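Local structure of thiol-activated cytolysin (Desulfobulbus propionicus, 6NAL) at residues K247-L252 / S285-V289; S266-L270 / I315-W320; Y154-E158 / T353-A357; I61-S65 / F163-I167. The protein is a bacterial toxin of the cholesterol-dependent cytolysin family that probably assembles into rings on target membranes and inserts a large β-barrel pore. All coordinates share one frame; numbering follows the deposited sequence.

Overall arrangement
All four contacts lie in the elongated cytolysin body, their centres 10 to 17 Å from that of the chain. Contacts 1 and 2 are 18 Å apart between centres and touch through V289 CG1 and I315 CD1 (4.1 Å); their segments alternate along the sequence and join strand 287-294 of the large antiparallel sheet to helix 309-320. Contacts 3 and 4 also alternate, with centres 17 Å apart, and share helix 156-163, whose start meets strand 349-372 and whose end meets the loop after strand 44-59. Contacts 1 and 2 are nested in the loop that contact 3 closes. Together they join helices beside the sheet to its strands and to strand 349-372, in a region that, as in related toxins, probably rearranges during pore formation.

Contact 1: K247-L252 / S285-V289; sequences KFESKL and SQIDV
F248 and I287 lie diagonally on one face of an antiparallel β-ladder, in which strand 232-250 pairs with strand 287-294 in the central sheet of the cytolysin fold. The segment axes come within 4.7 Å at 151°, which is antiparallel with a clear twist. I287 sends CG2 to the rim of the F248 ring, in its plane, 3.9 Å from CD2. V289, the direct cross-strand neighbour of F248 in a non-hydrogen-bonded pair, runs alongside the ring and points the same way. At the other end L252 crosses I287 at about a right angle, its CD1 4.0 Å from I287 CG1. Helix 254-264 covers this apolar face, with I261 reaching both F248 and I287.

E249 and D288 turn to the opposite face as a hydrogen-bonded pair: E249 N to D288 O is 3.1 Å and D288 N to E249 O is 3.0 Å. K247 NZ forms a salt bridge with E249 OE2 there.

At the end of the strand, S250 with chi1 -175° swings OG beside its own carbonyl carbon. OG accepts L252 N at 3.0 Å, an ST turn, and donates to Q286 O at 3.1 Å from well above that carbonyl's plane.

Contact 2: S266-L270 / I315-W320; sequences SKDGL and INRIIW
With chi1 of -77° in N316 and -63° in W320, each side chain sets CG opposite its carbonyl carbon, and two groups one helical turn apart reach the same edge of the hairpin 265-270. That hairpin has a two-residue loop, a type I turn from S266 to G269.

The N316 amide reads both polar groups of one residue. L270 N donates to N316 OD1 at 2.7 Å, nearly straight at 173°, in the carbonyl plane and on a lone pair. N316 ND2 returns a bond to L270 O at 2.8 Å, again in plane at both ends. The two bonds fix the rotation of the amide and imitate the pairing of a further strand. G269 has no side chain to obstruct this approach, and its CA stands 3.3 Å from N316 OD1.

W320 presents an edge to the turn. NE1 donates to D268 O at 2.9 Å, a bent bond that reaches the carbonyl from above its plane, while K267 O lies near the indole plane beside CZ2. I319 CG2 lies over one indole face, toward its rim. Beside the polar pair, L270 CD1 rests 3.9 Å from I315 CG2 and 4.2 Å from I319 CD1, and I315 goes on to pack against V289 and I291 of strand 287-294.

Helix 309-320 thus holds the hairpin by side-chain-to-backbone bonds over an apolar base. N316 and W320 bind backbone groups, N316 those of strand residue L270 and W320 a carbonyl of the turn, with no charged pair bridging the two segments.

Contact 3: Y154-E158 / T353-A357; sequences YDENE and TEYVA
The start of helix 156-163 and the residues leading into it abut strand 349-372 at two points, Y154 to Y355 (CA to CA 6.3 Å) and E158 to T353 (6.4 Å), without a direct hydrogen bond between the two segments.

Side chains therefore carry the join. The Y154 ring is laid against the strand so that V356 N sits 4.0 Å above the plane, over the ring centre. Y355 CB touches Y154 CD2 at 3.7 Å, and V356 CG2 closes on the phenol end near OH. Y355 itself takes the crowded position, chi1 60°, with CG between its backbone N and carbonyl carbon; this turns its ring beneath the E158 carboxylate. The two planes are only 6° apart, and E158 OE2 rides 4.1 Å above the ring toward its rim. The carboxylate is steadied by Y154 N, which donates to E158 OE1 at 3.0 Å, and by a salt bridge from OE2 to K162; the lysine would offset the negative charge above the electron-rich ring.

A water bridges the segments at the other end. It donates to D155 OD1 at 2.6 Å and to E354 O, and accepts from T353 OG1 at 2.7 Å. The same D155 OD1 receives E158 N, with a weaker bond from N157 N. T27 adds bonds to T353 OG1, D155 OD2 and N157 ND2.

D155 is thus a helix N-cap, whose water links it to a β-strand. The setting is consistent with that of related cytolysins, where a helical bundle destined to become a membrane hairpin rests, before insertion, on the long strands of the neighbouring domain.

Contact 4: I61-S65 / F163-I167; sequences IAVPS and FGCDI
The peptide plane between C165 and D166 takes the methyl of A62 squarely on one face: A62 CB is 3.5 Å from C165 C, almost straight above it, and just as far from D166 N and G164 O. The D166 carboxylate is the second flat group. P64 CA stands over one of its faces, 3.9 Å from D166 CG, and S65 N approaches OD1 from that same face, well out of the carboxylate plane.

D166 reaches there with chi1 171°, its CG pointing opposite the backbone N and across to segment 61-65. S65 N donates to D166 OD1 at 3.4 Å, straight (171°) but weak for its length. D166 is the N-cap residue of helix 167-174, and the same OD1 accepts a further weak bond from Y169 N. Water adds two links: one accepts from A62 N at 2.9 Å and donates weakly to C165 O, and another lies 3.0 Å from S65 OG and weakly meets D166 OD1.

The loop following strand 44-59 here meets the turn between helices 156-163 and 167-174. G164, with positive phi, ends the first helix; N335 of strand 332-340 bonds G164 O and, weakly, I61 O.

Methyl-on-peptide contact, water and long bonds thus join two irregular segments. The D166 carboxylate meets two backbone N-H groups through weak bonds, and the start of the following helix would probably steady its negative charge, with no cationic side chain from either segment to balance it.

Contact 1: K247-L252 / S285-V289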
loop_
_atom_site.group_PDB
_atom_site.type_symbol
_atom_site.label_atom_id
_atom_site.label_comp_id
_atom_site.label_asym_id
_atom_site.label_seq_id
_atom_site.Cartn_x
_atom_site.Cartn_y
_atom_site.Cartn_z
ATOM N N LYS A 247 -15.313 -20.930 -12.399
ATOM C CA LYS A 247 -14.269 -20.126 -13.008
ATOM C C LYS A 247 -14.877 -18.804 -13.443
ATOM O O LYS A 247 -15.858 -18.786 -14.185
ATOM C CB LYS A 247 -13.649 -20.849 -14.202
ATOM C CG LYS A 247 -12.578 -20.038 -14.880
ATOM C CD LYS A 247 -11.865 -20.884 -15.955
ATOM C CE LYS A 247 -11.878 -20.167 -17.309
ATOM N NZ LYS A 247 -13.289 -19.886 -17.714
ATOM N N PHE A 248 -14.309 -17.702 -12.959
ATOM C CA PHE A 248 -14.727 -16.358 -13.341
ATOM C C PHE A 248 -13.601 -15.716 -14.146
ATOM O O PHE A 248 -12.477 -15.607 -13.659
ATOM C CB PHE A 248 -15.030 -15.496 -12.129
ATOM C CG PHE A 248 -16.027 -16.068 -11.189
ATOM C CD1 PHE A 248 -15.651 -16.963 -10.206
ATOM C CD2 PHE A 248 -17.357 -15.698 -11.267
ATOM C CE1 PHE A 248 -16.596 -17.488 -9.340
ATOM C CE2 PHE A 248 -18.286 -16.196 -10.391
ATOM C CZ PHE A 248 -17.906 -17.102 -9.436
ATOM N N GLU A 249 -13.906 -15.301 -15.360
ATOM C CA GLU A 249 -12.952 -14.752 -16.307
ATOM C C GLU A 249 -13.487 -13.392 -16.752
ATOM O O GLU A 249 -14.691 -13.240 -17.018
ATOM C CB GLU A 249 -12.773 -15.683 -17.506
ATOM C CG GLU A 249 -11.400 -15.598 -18.159
ATOM C CD GLU A 249 -11.178 -16.632 -19.283
ATOM O OE1 GLU A 249 -11.365 -16.276 -20.474
ATOM O OE2 GLU A 249 -10.801 -17.792 -18.976
ATOM N N SER A 250 -12.603 -12.393 -16.809
ATOM C CA SER A 250 -13.037 -11.026 -17.065
ATOM C C SER A 250 -11.905 -10.239 -17.689
ATOM O O SER A 250 -10.738 -10.547 -17.470
ATOM C CB SER A 250 -13.467 -10.348 -15.769
ATOM O OG SER A 250 -13.985 -9.071 -16.026
ATOM N N LYS A 251 -12.247 -9.200 -18.448
ATOM C CA LYS A 251 -11.226 -8.233 -18.840
ATOM C C LYS A 251 -10.982 -7.190 -17.757
ATOM O O LYS A 251 -9.984 -6.465 -17.835
ATOM C CB LYS A 251 -11.607 -7.597 -20.181
ATOM C CG LYS A 251 -11.334 -8.549 -21.350
ATOM C CD LYS A 251 -11.619 -7.912 -22.670
ATOM C CE LYS A 251 -10.430 -8.102 -23.669
ATOM N NZ LYS A 251 -10.823 -8.807 -24.938
ATOM N N LEU A 252 -11.889 -7.069 -16.781
ATOM C CA LEU A 252 -11.617 -6.303 -15.569
ATOM C C LEU A 252 -10.247 -6.615 -14.987
ATOM O O LEU A 252 -9.660 -7.660 -15.288
ATOM C CB LEU A 252 -12.627 -6.585 -14.461
ATOM C CG LEU A 252 -14.121 -6.382 -14.687
ATOM C CD1 LEU A 252 -14.990 -6.930 -13.529
ATOM C CD2 LEU A 252 -14.381 -4.897 -14.925
ATOM N N SER A 285 -21.679 -7.714 -15.648
ATOM C CA SER A 285 -21.942 -8.062 -17.038
ATOM C C SER A 285 -20.670 -8.427 -17.770
ATOM O O SER A 285 -20.728 -9.052 -18.828
ATOM C CB SER A 285 -22.614 -6.885 -17.739
ATOM O OG SER A 285 -21.773 -5.739 -17.689
ATOM N N GLN A 286 -19.525 -8.027 -17.243
ATOM C CA GLN A 286 -18.244 -8.281 -17.871
ATOM C C GLN A 286 -17.604 -9.557 -17.375
ATOM O O GLN A 286 -16.455 -9.823 -17.718
ATOM C CB GLN A 286 -17.297 -7.107 -17.603
ATOM C CG GLN A 286 -17.564 -5.881 -18.471
ATOM C CD GLN A 286 -16.850 -4.656 -17.963
ATOM O OE1 GLN A 286 -17.474 -3.818 -17.333
ATOM N NE2 GLN A 286 -15.542 -4.535 -18.235
ATOM N N ILE A 287 -18.294 -10.325 -16.541
ATOM C CA ILE A 287 -17.740 -11.538 -15.937
ATOM C C ILE A 287 -18.430 -12.759 -16.533
ATOM O O ILE A 287 -19.643 -12.943 -16.379
ATOM C CB ILE A 287 -17.873 -11.494 -14.405
ATOM C CG1 ILE A 287 -17.192 -10.214 -13.892
ATOM C CG2 ILE A 287 -17.243 -12.707 -13.771
ATOM C CD1 ILE A 287 -17.277 -9.999 -12.388
ATOM N N ASP A 288 -17.639 -13.597 -17.196
ATOM C CA ASP A 288 -18.092 -14.870 -17.749
ATOM C C ASP A 288 -17.903 -16.004 -16.737
ATOM O O ASP A 288 -16.794 -16.208 -16.229
ATOM C CB ASP A 288 -17.311 -15.225 -19.019
ATOM C CG ASP A 288 -17.625 -14.313 -20.205
ATOM O OD1 ASP A 288 -18.693 -13.647 -20.221
ATOM O OD2 ASP A 288 -16.784 -14.272 -21.139
ATOM N N VAL A 289 -18.962 -16.776 -16.493
ATOM C CA VAL A 289 -18.945 -17.852 -15.505
ATOM C C VAL A 289 -18.907 -19.203 -16.212
ATOM O O VAL A 289 -19.609 -19.422 -17.204
ATOM C CB VAL A 289 -20.167 -17.773 -14.568
ATOM C CG1 VAL A 289 -20.013 -18.779 -13.436
ATOM C CG2 VAL A 289 -20.365 -16.364 -14.054
HETATM O O HOH W 1 -15.345 -18.418 -17.474
#

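Contact 2: S266-L270 / I315-W320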
loop_
_atom_site.group_PDB
_atom_site.type_symbol
_atom_site.label_atom_id
_atom_site.label_comp_id
_atom_site.label_asym_id
_atom_site.label_seq_id
_atom_site.Cartn_x
_atom_site.Cartn_y
_atom_site.Cartn_z
ATOM N N SER A 266 -19.474 -16.532 -1.961
ATOM C CA SER A 266 -18.929 -16.989 -0.687
ATOM C C SER A 266 -19.188 -18.489 -0.552
ATOM O O SER A 266 -19.687 -19.135 -1.478
ATOM C CB SER A 266 -19.562 -16.204 0.464
ATOM O OG SER A 266 -20.976 -16.374 0.464
ATOM N N LYS A 267 -18.857 -19.041 0.623
ATOM C CA LYS A 267 -19.168 -20.427 0.921
ATOM C C LYS A 267 -20.665 -20.688 0.946
ATOM O O LYS A 267 -21.076 -21.852 0.835
ATOM C CB LYS A 267 -18.554 -20.836 2.261
ATOM C CG LYS A 267 -18.928 -19.923 3.424
ATOM C CD LYS A 267 -19.291 -20.733 4.624
ATOM C CE LYS A 267 -19.600 -19.834 5.813
ATOM N NZ LYS A 267 -20.463 -18.739 5.659
ATOM N N ASP A 268 -21.491 -19.642 1.070
ATOM C CA ASP A 268 -22.942 -19.834 1.038
ATOM C C ASP A 268 -23.527 -19.800 -0.362
ATOM O O ASP A 268 -24.703 -20.128 -0.535
ATOM C CB ASP A 268 -23.677 -18.772 1.866
ATOM C CG ASP A 268 -23.392 -18.894 3.352
ATOM O OD1 ASP A 268 -23.354 -20.041 3.878
ATOM O OD2 ASP A 268 -23.191 -17.839 3.989
ATOM N N GLY A 269 -22.743 -19.398 -1.354
ATOM C CA GLY A 269 -23.210 -19.365 -2.713
ATOM C C GLY A 269 -23.150 -17.934 -3.211
ATOM O O GLY A 269 -22.355 -17.163 -2.800
ATOM N N LEU A 270 -24.073 -17.673 -4.141
ATOM C CA LEU A 270 -24.101 -16.355 -4.763
ATOM C C LEU A 270 -25.287 -15.562 -4.221
ATOM O O LEU A 270 -26.430 -15.958 -4.377
ATOM C CB LEU A 270 -24.172 -16.418 -6.293
ATOM C CG LEU A 270 -22.850 -16.816 -6.929
ATOM C CD1 LEU A 270 -22.387 -18.162 -6.451
ATOM C CD2 LEU A 270 -23.164 -16.848 -8.409
ATOM N N ILE A 315 -27.161 -21.361 -10.219
ATOM C CA ILE A 315 -25.847 -21.714 -9.669
ATOM C C ILE A 315 -25.981 -22.194 -8.237
ATOM O O ILE A 315 -25.399 -23.215 -7.841
ATOM C CB ILE A 315 -24.866 -20.534 -9.783
ATOM C CG1 ILE A 315 -24.501 -20.342 -11.255
ATOM C CG2 ILE A 315 -23.662 -20.829 -8.950
ATOM C CD1 ILE A 315 -23.622 -19.233 -11.541
ATOM N N ASN A 316 -26.764 -21.470 -7.439
ATOM C CA ASN A 316 -26.913 -21.811 -6.032
ATOM C C ASN A 316 -27.558 -23.144 -5.883
ATOM O O ASN A 316 -27.311 -23.862 -4.922
ATOM C CB ASN A 316 -27.747 -20.761 -5.317
ATOM C CG ASN A 316 -26.934 -19.545 -5.043
ATOM O OD1 ASN A 316 -25.745 -19.671 -4.746
ATOM N ND2 ASN A 316 -27.523 -18.377 -5.176
ATOM N N ARG A 317 -28.370 -23.505 -6.840
ATOM C CA ARG A 317 -28.967 -24.817 -6.769
ATOM C C ARG A 317 -27.964 -25.905 -7.052
ATOM O O ARG A 317 -27.909 -26.909 -6.328
ATOM C CB ARG A 317 -30.110 -24.904 -7.744
ATOM C CG ARG A 317 -31.140 -26.087 -7.280
ATOM C CD ARG A 317 -32.122 -25.998 -8.401
ATOM N NE ARG A 317 -32.346 -24.594 -8.865
ATOM C CZ ARG A 317 -32.383 -24.128 -10.097
ATOM N NH1 ARG A 317 -32.462 -24.988 -11.062
ATOM N NH2 ARG A 317 -32.460 -22.792 -10.185
ATOM N N ILE A 318 -27.218 -25.759 -8.160
ATOM C CA ILE A 318 -26.113 -26.664 -8.427
ATOM C C ILE A 318 -25.240 -26.823 -7.197
ATOM O O ILE A 318 -24.761 -27.922 -6.915
ATOM C CB ILE A 318 -25.279 -26.183 -9.617
ATOM C CG1 ILE A 318 -26.082 -26.220 -10.910
ATOM C CG2 ILE A 318 -24.054 -27.073 -9.702
ATOM C CD1 ILE A 318 -25.573 -25.189 -11.923
ATOM N N ILE A 319 -24.998 -25.731 -6.447
ATOM C CA ILE A 319 -24.058 -25.799 -5.324
ATOM C C ILE A 319 -24.662 -26.540 -4.141
ATOM O O ILE A 319 -23.940 -27.154 -3.352
ATOM C CB ILE A 319 -23.613 -24.388 -4.881
ATOM C CG1 ILE A 319 -22.717 -23.743 -5.908
ATOM C CG2 ILE A 319 -22.884 -24.419 -3.547
ATOM C CD1 ILE A 319 -22.525 -22.285 -5.659
ATOM N N TRP A 320 -25.958 -26.360 -3.890
ATOM C CA TRP A 320 -26.566 -26.888 -2.668
ATOM C C TRP A 320 -27.401 -28.120 -2.946
ATOM O O TRP A 320 -28.139 -28.573 -2.060
ATOM C CB TRP A 320 -27.389 -25.813 -1.949
ATOM C CG TRP A 320 -26.465 -24.734 -1.532
ATOM C CD1 TRP A 320 -26.432 -23.445 -2.002
ATOM C CD2 TRP A 320 -25.346 -24.870 -0.636
ATOM N NE1 TRP A 320 -25.382 -22.773 -1.437
ATOM C CE2 TRP A 320 -24.701 -23.617 -0.593
ATOM C CE3 TRP A 320 -24.831 -25.928 0.134
ATOM C CZ2 TRP A 320 -23.572 -23.386 0.211
ATOM C CZ3 TRP A 320 -23.713 -25.701 0.917
ATOM C CH2 TRP A 320 -23.098 -24.433 0.955
#

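Contact 3: Y154-E158 / T353-A357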
loop_
_atom_site.group_PDB
_atom_site.type_symbol
_atom_site.label_atom_id
_atom_site.label_comp_id
_atom_site.label_asym_id
_atom_site.label_seq_id
_atom_site.Cartn_x
_atom_site.Cartn_y
_atom_site.Cartn_z
ATOM N N TYR A 154 -2.760 -17.119 -11.329
ATOM C CA TYR A 154 -1.876 -16.532 -12.311
ATOM C C TYR A 154 -1.578 -17.515 -13.414
ATOM O O TYR A 154 -1.551 -17.128 -14.572
ATOM C CB TYR A 154 -0.571 -16.093 -11.649
ATOM C CG TYR A 154 0.486 -15.453 -12.580
ATOM C CD1 TYR A 154 0.274 -14.208 -13.221
ATOM C CD2 TYR A 154 1.716 -16.092 -12.796
ATOM C CE1 TYR A 154 1.250 -13.657 -14.064
ATOM C CE2 TYR A 154 2.691 -15.530 -13.597
ATOM C CZ TYR A 154 2.455 -14.316 -14.225
ATOM O OH TYR A 154 3.431 -13.775 -15.038
ATOM N N ASP A 155 -1.331 -18.786 -13.078
ATOM C CA ASP A 155 -1.022 -19.785 -14.102
ATOM C C ASP A 155 -1.363 -21.181 -13.580
ATOM O O ASP A 155 -1.838 -21.352 -12.449
ATOM C CB ASP A 155 0.458 -19.700 -14.552
ATOM C CG ASP A 155 1.456 -19.890 -13.392
ATOM O OD1 ASP A 155 0.982 -20.129 -12.239
ATOM O OD2 ASP A 155 2.697 -19.772 -13.636
ATOM N N GLU A 156 -1.097 -22.190 -14.419
ATOM C CA GLU A 156 -1.497 -23.552 -14.086
ATOM C C GLU A 156 -0.859 -24.016 -12.784
ATOM O O GLU A 156 -1.421 -24.875 -12.098
ATOM C CB GLU A 156 -1.139 -24.511 -15.224
ATOM C CG GLU A 156 -1.952 -24.332 -16.515
ATOM C CD GLU A 156 -1.245 -23.411 -17.541
ATOM O OE1 GLU A 156 -0.280 -22.681 -17.138
ATOM O OE2 GLU A 156 -1.669 -23.402 -18.737
ATOM N N ASN A 157 0.295 -23.451 -12.405
ATOM C CA ASN A 157 0.991 -24.000 -11.243
ATOM C C ASN A 157 0.442 -23.442 -9.949
ATOM O O ASN A 157 0.473 -24.119 -8.918
ATOM C CB ASN A 157 2.492 -23.736 -11.307
ATOM C CG ASN A 157 3.218 -24.722 -12.224
ATOM O OD1 ASN A 157 3.045 -25.957 -12.139
ATOM N ND2 ASN A 157 4.019 -24.174 -13.117
ATOM N N GLU A 158 -0.015 -22.199 -9.969
ATOM C CA GLU A 158 -0.669 -21.677 -8.792
ATOM C C GLU A 158 -1.962 -22.429 -8.587
ATOM O O GLU A 158 -2.328 -22.721 -7.453
ATOM C CB GLU A 158 -0.941 -20.165 -8.901
ATOM C CG GLU A 158 -1.090 -19.493 -7.489
ATOM C CD GLU A 158 -1.779 -18.114 -7.464
ATOM O OE1 GLU A 158 -1.871 -17.449 -8.528
ATOM O OE2 GLU A 158 -2.245 -17.690 -6.362
ATOM N N THR A 353 5.596 -21.930 -5.717
ATOM C CA THR A 353 5.447 -21.398 -7.067
ATOM C C THR A 353 5.388 -19.867 -6.968
ATOM O O THR A 353 4.822 -19.329 -6.022
ATOM C CB THR A 353 4.192 -21.978 -7.729
ATOM O OG1 THR A 353 4.132 -21.580 -9.113
ATOM C CG2 THR A 353 2.951 -21.500 -6.971
ATOM N N GLU A 354 5.988 -19.179 -7.932
ATOM C CA GLU A 354 6.030 -17.732 -7.942
ATOM C C GLU A 354 4.997 -17.199 -8.916
ATOM O O GLU A 354 4.562 -17.886 -9.838
ATOM C CB GLU A 354 7.420 -17.219 -8.299
ATOM C CG GLU A 354 8.479 -17.761 -7.349
ATOM C CD GLU A 354 9.907 -17.415 -7.749
ATOM O OE1 GLU A 354 10.109 -17.026 -8.921
ATOM O OE2 GLU A 354 10.818 -17.541 -6.887
ATOM N N TYR A 355 4.565 -15.978 -8.654
ATOM C CA TYR A 355 3.576 -15.324 -9.478
ATOM C C TYR A 355 3.743 -13.820 -9.319
ATOM O O TYR A 355 4.400 -13.337 -8.393
ATOM C CB TYR A 355 2.166 -15.783 -9.129
ATOM C CG TYR A 355 1.707 -15.525 -7.723
ATOM C CD1 TYR A 355 1.981 -16.411 -6.705
ATOM C CD2 TYR A 355 0.912 -14.437 -7.443
ATOM C CE1 TYR A 355 1.496 -16.186 -5.403
ATOM C CE2 TYR A 355 0.426 -14.204 -6.179
ATOM C CZ TYR A 355 0.733 -15.080 -5.156
ATOM O OH TYR A 355 0.266 -14.821 -3.892
ATOM N N VAL A 356 3.141 -13.092 -10.251
ATOM C CA VAL A 356 3.096 -11.635 -10.234
ATOM C C VAL A 356 1.713 -11.173 -9.774
ATOM O O VAL A 356 0.728 -11.314 -10.504
ATOM C CB VAL A 356 3.407 -11.059 -11.616
ATOM C CG1 VAL A 356 3.409 -9.566 -11.539
ATOM C CG2 VAL A 356 4.733 -11.563 -12.106
ATOM N N ALA A 357 1.612 -10.611 -8.572
ATOM C CA ALA A 357 0.332 -10.077 -8.103
ATOM C C ALA A 357 0.235 -8.655 -8.632
ATOM O O ALA A 357 1.181 -7.873 -8.454
ATOM C CB ALA A 357 0.218 -10.067 -6.574
HETATM O O HOH W 2 2.586 -19.752 -10.259
#

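Contact 4: I61-S65 / F163-I167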
loop_
_atom_site.group_PDB
_atom_site.type_symbol
_atom_site.label_atom_id
_atom_site.label_comp_id
_atom_site.label_asym_id
_atom_site.label_seq_id
_atom_site.Cartn_x
_atom_site.Cartn_y
_atom_site.Cartn_z
ATOM N N ILE A 61 -2.446 -34.399 -3.985
ATOM C CA ILE A 61 -2.332 -35.150 -5.233
ATOM C C ILE A 61 -3.725 -35.604 -5.643
ATOM O O ILE A 61 -4.331 -36.435 -4.964
ATOM C CB ILE A 61 -1.393 -36.349 -5.099
ATOM C CG1 ILE A 61 -0.095 -35.998 -4.370
ATOM C CG2 ILE A 61 -1.146 -36.928 -6.455
ATOM C CD1 ILE A 61 0.772 -35.082 -5.089
ATOM N N ALA A 62 -4.245 -35.048 -6.735
ATOM C CA ALA A 62 -5.504 -35.496 -7.305
ATOM C C ALA A 62 -5.357 -36.858 -7.971
ATOM O O ALA A 62 -4.313 -37.207 -8.524
ATOM C CB ALA A 62 -6.021 -34.509 -8.344
ATOM N N VAL A 63 -6.428 -37.636 -7.907
ATOM C CA VAL A 63 -6.539 -38.828 -8.736
ATOM C C VAL A 63 -6.797 -38.410 -10.174
ATOM O O VAL A 63 -7.872 -37.900 -10.477
ATOM C CB VAL A 63 -7.688 -39.732 -8.274
ATOM C CG1 VAL A 63 -7.929 -40.835 -9.303
ATOM C CG2 VAL A 63 -7.432 -40.379 -6.937
ATOM N N PRO A 64 -5.897 -38.647 -11.105
ATOM C CA PRO A 64 -6.194 -38.255 -12.485
ATOM C C PRO A 64 -7.301 -39.104 -13.092
ATOM O O PRO A 64 -7.415 -40.305 -12.832
ATOM C CB PRO A 64 -4.861 -38.451 -13.222
ATOM C CG PRO A 64 -3.823 -38.622 -12.151
ATOM C CD PRO A 64 -4.551 -39.206 -10.943
ATOM N N SER A 65 -8.120 -38.449 -13.907
ATOM C CA SER A 65 -9.198 -39.107 -14.640
ATOM C C SER A 65 -8.724 -40.346 -15.399
ATOM O O SER A 65 -9.456 -41.332 -15.529
ATOM C CB SER A 65 -9.785 -38.111 -15.638
ATOM O OG SER A 65 -8.815 -37.859 -16.671
ATOM N N PHE A 163 -5.349 -25.619 -5.186
ATOM C CA PHE A 163 -6.551 -26.419 -5.307
ATOM C C PHE A 163 -6.331 -27.926 -5.375
ATOM O O PHE A 163 -7.313 -28.664 -5.409
ATOM C CB PHE A 163 -7.292 -25.972 -6.568
ATOM C CG PHE A 163 -7.737 -24.552 -6.501
ATOM C CD1 PHE A 163 -6.927 -23.531 -6.971
ATOM C CD2 PHE A 163 -8.962 -24.228 -5.928
ATOM C CE1 PHE A 163 -7.330 -22.212 -6.889
ATOM C CE2 PHE A 163 -9.385 -22.901 -5.846
ATOM C CZ PHE A 163 -8.561 -21.887 -6.315
ATOM N N GLY A 164 -5.097 -28.408 -5.437
ATOM C CA GLY A 164 -4.861 -29.851 -5.427
ATOM C C GLY A 164 -5.651 -30.641 -6.450
ATOM O O GLY A 164 -6.075 -31.772 -6.170
ATOM N N CYS A 165 -5.821 -30.100 -7.645
ATOM C CA CYS A 165 -6.698 -30.733 -8.614
ATOM C C CYS A 165 -5.906 -31.289 -9.796
ATOM O O CYS A 165 -4.688 -31.093 -9.923
ATOM C CB CYS A 165 -7.755 -29.731 -9.092
ATOM S SG CYS A 165 -7.028 -28.332 -9.982
ATOM N N ASP A 166 -6.643 -31.994 -10.663
ATOM C CA ASP A 166 -6.086 -32.651 -11.842
ATOM C C ASP A 166 -6.154 -31.642 -12.980
ATOM O O ASP A 166 -7.194 -31.489 -13.610
ATOM C CB ASP A 166 -6.860 -33.928 -12.170
ATOM C CG ASP A 166 -6.463 -34.535 -13.530
ATOM O OD1 ASP A 166 -7.369 -35.179 -14.111
ATOM O OD2 ASP A 166 -5.279 -34.385 -13.994
ATOM N N ILE A 167 -5.055 -30.940 -13.243
ATOM C CA ILE A 167 -5.098 -29.878 -14.239
ATOM C C ILE A 167 -5.625 -30.405 -15.562
ATOM O O ILE A 167 -6.397 -29.733 -16.261
ATOM C CB ILE A 167 -3.700 -29.260 -14.418
ATOM C CG1 ILE A 167 -3.862 -27.864 -15.035
ATOM C CG2 ILE A 167 -2.814 -30.166 -15.309
ATOM C CD1 ILE A 167 -4.209 -26.766 -14.043
HETATM O O HOH W 3 -2.704 -32.857 -7.850
HETATM O O HOH W 4 -5.908 -37.491 -16.273
#